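Local coordinates for protein 5-formaminoimidazole-4-carboxamide-1-(beta)-D-ribofuranosyl 5'-monophosphate synthetase (Methanocaldococcus jannaschii, PDB 2R7L) that catalyses the ATP- and formate-dependent formylation of AICAR to FAICAR, a folate-independent step of purine biosynthesis, at residues G25-L33 / R314-M323. Residues are numbered along the deposited sequence; the frame is centred on the assembly and turned at random.
Sequences GSHTSLHIL and RVDGGTNSFM. With AMZ (aminoimidazole 4-carboxamide ribonucleotide), chain F.
The His31 ring meets 314-323 along its edge: Asn320 OD1 lies in the ring plane beside the CD2-NE2 bond, 2.9 Å from His31 CD2, and Thr319 OG1 comes in near that plane on the NE2-CE1 side. Met323 SD sits at the edge too, 4.8 Å from the ring centroid, while the carbonyl O of Thr28, from its own segment, lies over the centre of one face. With chi1 at 62°, between backbone N and carbonyl carbon, the ring is carried toward Thr319 and Asn320, whose amide stands 71° from it. ND2, at that amide's other end, donates a nearly straight hydrogen bond across the contact to His27 O, 2.8 Å long and in both the amide and the carbonyl plane.

The His27 ring has the ribose ring oxygen of AMZ at its edge, 3.4 Å from CD2, and Val315 O at the edge near CE1; it also meets the His92 ring, planes about 20° apart. Its ND1 shares a hydrogen bond with Thr28 OG1, which helps hold the ring's rotation; Thr28 CG2 packs on Gly317 CA and Asn320 OD1. Arg314 NH2 donates a hydrogen bond to Val315 O, with its NE salt-bridged to Glu122.

His27, just before helix 29-38 of the Rossmann-like domain, and Gly317 and Gly318, starting the 3-10 turn after ATP-grasp strand 306-312, line part of the AICAR pocket, which Ser94 and Asn258 help complete; Met339 of helix 339-353 packs against His31, and Leu30 N is hydrogen-bonded to Glu265 of the second subunit.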
# COMPACT_ATOMS: atom_id res chain seq x y z
N GLY A 25 -14.36 -25.74 -4.09
CA GLY A 25 -13.09 -25.63 -3.40
C GLY A 25 -12.00 -26.55 -3.92
O GLY A 25 -11.68 -27.56 -3.30
N SER A 26 -11.42 -26.18 -5.06
CA SER A 26 -10.35 -26.96 -5.67
C SER A 26 -9.83 -26.23 -6.90
O SER A 26 -10.36 -25.18 -7.27
CB SER A 26 -10.87 -28.34 -6.10
OG SER A 26 -9.80 -29.15 -6.54
N HIS A 27 -8.82 -26.81 -7.53
CA HIS A 27 -8.30 -26.35 -8.82
C HIS A 27 -7.61 -24.99 -8.75
O HIS A 27 -6.39 -24.91 -8.74
CB HIS A 27 -9.40 -26.32 -9.88
CG HIS A 27 -8.89 -26.16 -11.27
ND1 HIS A 27 -8.93 -24.96 -11.95
CD2 HIS A 27 -8.32 -27.06 -12.12
CE1 HIS A 27 -8.41 -25.12 -13.15
NE2 HIS A 27 -8.03 -26.38 -13.28
N THR A 28 -8.41 -23.92 -8.73
CA THR A 28 -7.90 -22.55 -8.68
C THR A 28 -8.72 -21.68 -7.72
O THR A 28 -8.62 -20.46 -7.75
CB THR A 28 -7.94 -21.90 -10.07
OG1 THR A 28 -9.17 -22.24 -10.73
CG2 THR A 28 -6.76 -22.37 -10.93
N SER A 29 -9.52 -22.31 -6.87
CA SER A 29 -10.48 -21.58 -6.05
C SER A 29 -9.82 -20.59 -5.08
O SER A 29 -10.38 -19.53 -4.80
CB SER A 29 -11.39 -22.54 -5.29
OG SER A 29 -10.66 -23.21 -4.28
N LEU A 30 -8.64 -20.92 -4.58
CA LEU A 30 -7.97 -20.06 -3.59
C LEU A 30 -7.86 -18.61 -4.03
O LEU A 30 -8.14 -17.71 -3.24
CB LEU A 30 -6.61 -20.61 -3.19
CG LEU A 30 -6.66 -21.79 -2.21
CD1 LEU A 30 -5.27 -22.32 -1.93
CD2 LEU A 30 -7.35 -21.38 -0.93
N HIS A 31 -7.46 -18.36 -5.27
CA HIS A 31 -7.36 -16.99 -5.75
C HIS A 31 -8.64 -16.50 -6.40
O HIS A 31 -8.87 -15.29 -6.51
CB HIS A 31 -6.14 -16.76 -6.65
CG HIS A 31 -6.14 -17.57 -7.91
ND1 HIS A 31 -6.78 -17.17 -9.06
CD2 HIS A 31 -5.54 -18.75 -8.21
CE1 HIS A 31 -6.61 -18.07 -10.00
NE2 HIS A 31 -5.85 -19.03 -9.52
N ILE A 32 -9.50 -17.43 -6.81
CA ILE A 32 -10.83 -17.06 -7.24
C ILE A 32 -11.59 -16.45 -6.06
O ILE A 32 -12.28 -15.44 -6.21
CB ILE A 32 -11.63 -18.27 -7.78
CG1 ILE A 32 -11.16 -18.65 -9.18
CG2 ILE A 32 -13.13 -17.97 -7.79
CD1 ILE A 32 -11.70 -20.00 -9.68
N LEU A 33 -11.47 -17.08 -4.90
CA LEU A 33 -12.16 -16.61 -3.71
C LEU A 33 -11.44 -15.40 -3.11
O LEU A 33 -12.08 -14.39 -2.80
CB LEU A 33 -12.32 -17.75 -2.69
CG LEU A 33 -13.15 -18.97 -3.12
CD1 LEU A 33 -13.17 -20.04 -2.04
CD2 LEU A 33 -14.57 -18.57 -3.52
N ARG A 314 -11.68 -21.71 -20.01
CA ARG A 314 -11.88 -21.07 -18.73
C ARG A 314 -10.54 -20.98 -18.00
O ARG A 314 -9.49 -21.07 -18.63
CB ARG A 314 -12.93 -21.81 -17.91
CG ARG A 314 -12.92 -23.31 -18.10
CD ARG A 314 -11.69 -23.91 -17.49
NE ARG A 314 -11.57 -25.32 -17.85
CZ ARG A 314 -10.63 -26.13 -17.37
NH1 ARG A 314 -10.59 -27.40 -17.74
NH2 ARG A 314 -9.73 -25.65 -16.51
N VAL A 315 -10.56 -20.79 -16.69
CA VAL A 315 -9.33 -20.55 -15.96
C VAL A 315 -8.48 -21.83 -15.89
O VAL A 315 -8.99 -22.89 -15.55
CB VAL A 315 -9.60 -19.97 -14.54
CG1 VAL A 315 -10.32 -20.99 -13.66
CG2 VAL A 315 -8.30 -19.48 -13.90
N ASP A 316 -7.20 -21.71 -16.23
CA ASP A 316 -6.25 -22.81 -16.16
C ASP A 316 -5.55 -22.87 -14.80
O ASP A 316 -5.28 -21.84 -14.18
CB ASP A 316 -5.21 -22.68 -17.29
CG ASP A 316 -4.13 -23.77 -17.23
OD1 ASP A 316 -4.27 -24.78 -17.94
OD2 ASP A 316 -3.16 -23.61 -16.46
N GLY A 317 -5.23 -24.09 -14.36
CA GLY A 317 -4.63 -24.30 -13.04
C GLY A 317 -3.33 -23.55 -12.79
O GLY A 317 -2.97 -23.29 -11.65
N GLY A 318 -2.62 -23.21 -13.86
CA GLY A 318 -1.33 -22.54 -13.74
C GLY A 318 -1.38 -21.11 -13.23
O GLY A 318 -0.33 -20.53 -12.90
N THR A 319 -2.58 -20.53 -13.18
CA THR A 319 -2.77 -19.19 -12.63
C THR A 319 -2.43 -19.17 -11.14
O THR A 319 -2.22 -18.11 -10.56
CB THR A 319 -4.21 -18.66 -12.81
OG1 THR A 319 -5.14 -19.66 -12.38
CG2 THR A 319 -4.49 -18.32 -14.27
N ASN A 320 -2.36 -20.35 -10.54
CA ASN A 320 -1.96 -20.46 -9.15
C ASN A 320 -0.53 -19.97 -8.91
O ASN A 320 -0.19 -19.57 -7.80
CB ASN A 320 -2.15 -21.89 -8.63
CG ASN A 320 -3.61 -22.32 -8.63
OD1 ASN A 320 -4.51 -21.49 -8.50
ND2 ASN A 320 -3.85 -23.62 -8.77
N SER A 321 0.31 -19.97 -9.95
CA SER A 321 1.68 -19.52 -9.80
C SER A 321 1.78 -18.02 -9.48
O SER A 321 2.78 -17.57 -8.91
CB SER A 321 2.53 -19.86 -11.04
OG SER A 321 2.00 -19.24 -12.19
N PHE A 322 0.77 -17.23 -9.87
CA PHE A 322 0.72 -15.81 -9.52
C PHE A 322 -0.50 -15.39 -8.68
O PHE A 322 -1.21 -14.44 -9.02
CB PHE A 322 0.92 -14.90 -10.75
CG PHE A 322 -0.09 -15.09 -11.85
CD1 PHE A 322 -0.07 -16.22 -12.65
CD2 PHE A 322 -1.05 -14.12 -12.10
CE1 PHE A 322 -0.99 -16.40 -13.67
CE2 PHE A 322 -1.98 -14.29 -13.11
CZ PHE A 322 -1.95 -15.43 -13.90
N MET A 323 -0.74 -16.08 -7.57
CA MET A 323 -1.84 -15.71 -6.69
C MET A 323 -1.55 -14.38 -5.97
O MET A 323 -2.47 -13.69 -5.54
CB MET A 323 -2.15 -16.82 -5.67
CG MET A 323 -2.72 -18.09 -6.30
SD MET A 323 -3.48 -19.25 -5.15
CE MET A 323 -2.08 -19.81 -4.19
O5 AMZ F . -1.71 -26.73 -11.59
C6 AMZ F . -2.14 -27.02 -12.71
N2 AMZ F . -1.57 -26.66 -13.85
C3A AMZ F . -3.40 -27.86 -12.86
C7A AMZ F . -3.93 -28.36 -14.03
N3 AMZ F . -3.46 -28.21 -15.27
N1 AMZ F . -4.17 -28.26 -11.85
C5 AMZ F . -5.16 -28.99 -12.38
N AMZ F . -5.01 -29.05 -13.71
C1 AMZ F . -5.92 -29.75 -14.66
C2 AMZ F . -5.54 -31.21 -14.86
C3 AMZ F . -6.53 -31.96 -13.99
O2 AMZ F . -6.89 -33.19 -14.62
O1 AMZ F . -5.77 -31.53 -16.24
O AMZ F . -7.20 -29.71 -14.02
C AMZ F . -7.75 -31.04 -14.00
C4 AMZ F . -8.58 -31.16 -12.71
O3 AMZ F . -7.76 -30.89 -11.57
P AMZ F . -7.88 -31.80 -10.29
OP1 AMZ F . -9.19 -31.72 -9.58
O4 AMZ F . -7.59 -33.32 -10.75
OP2 AMZ F . -6.66 -31.40 -9.30